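Local coordinates for protein EvdO2 (Micromonospora carbonacea, PDB 4XAB) that probably acts as a metal-dependent oxygenase of the phytanoyl-CoA dioxygenase family, carrying out an oxidative cyclization in orthosomycin biosynthesis, at residues 44-49 with 115-120. Numbering follows the deposited sequence.
Sequences RLFVRR and AILKPP
Phe46, just past the end of helix 32-45, lays one face of its ring against Leu117 of strand 110-118 in the double-stranded beta-helix. Leu117 CB stands over the middle of the ring, 3.9 Å from its centroid and almost on the ring normal, a CH-pi contact. The two side chains run antiparallel alongside one another, and Leu117 CG, anti to its own backbone N (chi1 -176°), carries CD1 back to within 3.6 Å of Phe46 CB. A branched leucine suits this place because its CB and one methyl meet both ring and stem. Farther out, the methyl of Ala115 sits at the ring's edge, CB lying 3.8 Å from Phe46 CE2; so small a side chain lets the ring come close to the strand. Replacing Phe46 with an alanine is likely to leave Leu117 CB and the Ala115 methyl without the ring they pack against, opening a gap beside the strand. At the exposed end, Arg48 makes a loose van der Waals contact with a proline ring, NH2 lying 4.0 Å from Pro120 CG; its long, bent chain can span the wider separation there. Around Phe46, Tyr42 meets the ring with planes inclined at about 40°, while Ile75 and Ile60 add apolar cover. Ala115 and Leu117 both point toward 44-49, as strand alternation requires, and Ile116 between them points away. Ala115 O lies in the Phe46 ring plane, 3.9 Å from CZ.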
loop_
_atom_site.group_PDB
_atom_site.type_symbol
_atom_site.label_atom_id
_atom_site.label_comp_id
_atom_site.label_asym_id
_atom_site.label_seq_id
_atom_site.Cartn_x
_atom_site.Cartn_y
_atom_site.Cartn_z
ATOM N N ARG A 44 8.681 -13.781 11.290
ATOM C CA ARG A 44 9.190 -14.941 10.570
ATOM C C ARG A 44 9.350 -14.670 9.074
ATOM O O ARG A 44 10.265 -15.198 8.444
ATOM C CB ARG A 44 8.279 -16.150 10.796
ATOM C CG ARG A 44 8.771 -17.427 10.124
ATOM C CD ARG A 44 10.222 -17.744 10.494
ATOM N NE ARG A 44 10.312 -18.671 11.619
ATOM C CZ ARG A 44 10.267 -19.993 11.498
ATOM N NH1 ARG A 44 10.128 -20.544 10.299
ATOM N NH2 ARG A 44 10.357 -20.767 12.574
ATOM N N LEU A 45 8.471 -13.842 8.510
ATOM C CA LEU A 45 8.553 -13.480 7.092
ATOM C C LEU A 45 9.761 -12.602 6.805
ATOM O O LEU A 45 10.403 -12.724 5.758
ATOM C CB LEU A 45 7.293 -12.740 6.645
ATOM C CG LEU A 45 6.046 -13.533 6.271
ATOM C CD1 LEU A 45 4.907 -12.569 5.962
ATOM C CD2 LEU A 45 6.336 -14.442 5.083
ATOM N N PHE A 46 10.052 -11.706 7.744
ATOM C CA PHE A 46 11.095 -10.710 7.574
ATOM C C PHE A 46 12.220 -10.928 8.574
ATOM O O PHE A 46 12.305 -10.238 9.591
ATOM C CB PHE A 46 10.529 -9.304 7.747
ATOM C CG PHE A 46 9.646 -8.864 6.616
ATOM C CD1 PHE A 46 10.201 -8.373 5.443
ATOM C CD2 PHE A 46 8.264 -8.925 6.731
ATOM C CE1 PHE A 46 9.391 -7.958 4.397
ATOM C CE2 PHE A 46 7.452 -8.509 5.684
ATOM C CZ PHE A 46 8.019 -8.031 4.519
ATOM N N VAL A 47 13.088 -11.879 8.277
ATOM C CA VAL A 47 14.176 -12.187 9.191
ATOM C C VAL A 47 15.329 -11.225 8.997
ATOM O O VAL A 47 15.895 -11.145 7.911
ATOM C CB VAL A 47 14.682 -13.614 8.999
ATOM C CG1 VAL A 47 15.877 -13.860 9.898
ATOM C CG2 VAL A 47 13.568 -14.596 9.305
ATOM N N ARG A 48 15.673 -10.486 10.050
ATOM C CA ARG A 48 16.864 -9.656 9.992
ATOM C C ARG A 48 18.074 -10.546 10.263
ATOM O O ARG A 48 18.165 -11.182 11.305
ATOM C CB ARG A 48 16.786 -8.499 10.993
ATOM C CG ARG A 48 17.423 -7.238 10.462
ATOM C CD ARG A 48 18.403 -6.659 11.435
ATOM N NE ARG A 48 17.771 -5.722 12.350
ATOM C CZ ARG A 48 18.090 -4.434 12.423
ATOM N NH1 ARG A 48 19.039 -3.942 11.633
ATOM N NH2 ARG A 48 17.468 -3.643 13.288
ATOM N N ARG A 49 18.984 -10.613 9.299
ATOM C CA ARG A 49 20.060 -11.593 9.329
ATOM C C ARG A 49 21.409 -10.891 9.398
ATOM O O ARG A 49 21.618 -9.886 8.718
ATOM C CB ARG A 49 19.987 -12.500 8.089
ATOM C CG ARG A 49 21.145 -13.484 7.938
ATOM C CD ARG A 49 20.853 -14.498 6.832
ATOM N NE ARG A 49 21.989 -15.372 6.548
ATOM C CZ ARG A 49 21.929 -16.414 5.722
ATOM N NH1 ARG A 49 20.788 -16.706 5.117
ATOM N NH2 ARG A 49 23.004 -17.166 5.508
ATOM N N ALA A 115 3.207 -7.395 1.579
ATOM C CA ALA A 115 3.812 -7.121 2.878
ATOM C C ALA A 115 4.985 -6.176 2.722
ATOM O O ALA A 115 5.800 -6.321 1.806
ATOM C CB ALA A 115 4.250 -8.405 3.549
ATOM N N ILE A 116 5.062 -5.213 3.631
ATOM C CA ILE A 116 6.100 -4.199 3.608
ATOM C C ILE A 116 6.687 -4.047 4.995
ATOM O O ILE A 116 5.952 -3.982 5.979
ATOM C CB ILE A 116 5.555 -2.828 3.151
ATOM C CG1 ILE A 116 4.966 -2.918 1.747
ATOM C CG2 ILE A 116 6.651 -1.753 3.230
ATOM C CD1 ILE A 116 4.072 -1.742 1.417
ATOM N N LEU A 117 8.016 -4.013 5.074
ATOM C CA LEU A 117 8.681 -3.623 6.309
ATOM C C LEU A 117 9.666 -2.496 6.004
ATOM O O LEU A 117 10.551 -2.660 5.171
ATOM C CB LEU A 117 9.391 -4.828 6.945
ATOM C CG LEU A 117 10.071 -4.642 8.304
ATOM C CD1 LEU A 117 10.116 -5.964 9.039
ATOM C CD2 LEU A 117 11.482 -4.082 8.152
ATOM N N LYS A 118 9.480 -1.350 6.661
ATOM C CA LYS A 118 10.428 -0.241 6.590
ATOM C C LYS A 118 11.393 -0.350 7.747
ATOM O O LYS A 118 11.002 -0.121 8.891
ATOM C CB LYS A 118 9.729 1.118 6.661
ATOM C CG LYS A 118 8.833 1.442 5.505
ATOM C CD LYS A 118 8.326 2.871 5.630
ATOM C CE LYS A 118 9.450 3.884 5.537
ATOM N NZ LYS A 118 9.847 4.120 4.122
ATOM N N PRO A 119 12.656 -0.688 7.453
ATOM C CA PRO A 119 13.688 -0.859 8.477
ATOM C C PRO A 119 13.880 0.413 9.286
ATOM O O PRO A 119 13.552 1.492 8.795
ATOM C CB PRO A 119 14.951 -1.181 7.664
ATOM C CG PRO A 119 14.465 -1.588 6.327
ATOM C CD PRO A 119 13.181 -0.884 6.092
ATOM N N PRO A 120 14.407 0.293 10.513
ATOM C CA PRO A 120 14.798 1.485 11.269
ATOM C C PRO A 120 15.768 2.334 10.462
ATOM O O PRO A 120 16.639 1.782 9.786
ATOM C CB PRO A 120 15.489 0.916 12.519
ATOM C CG PRO A 120 15.048 -0.505 12.605
ATOM C CD PRO A 120 14.799 -0.954 11.196
#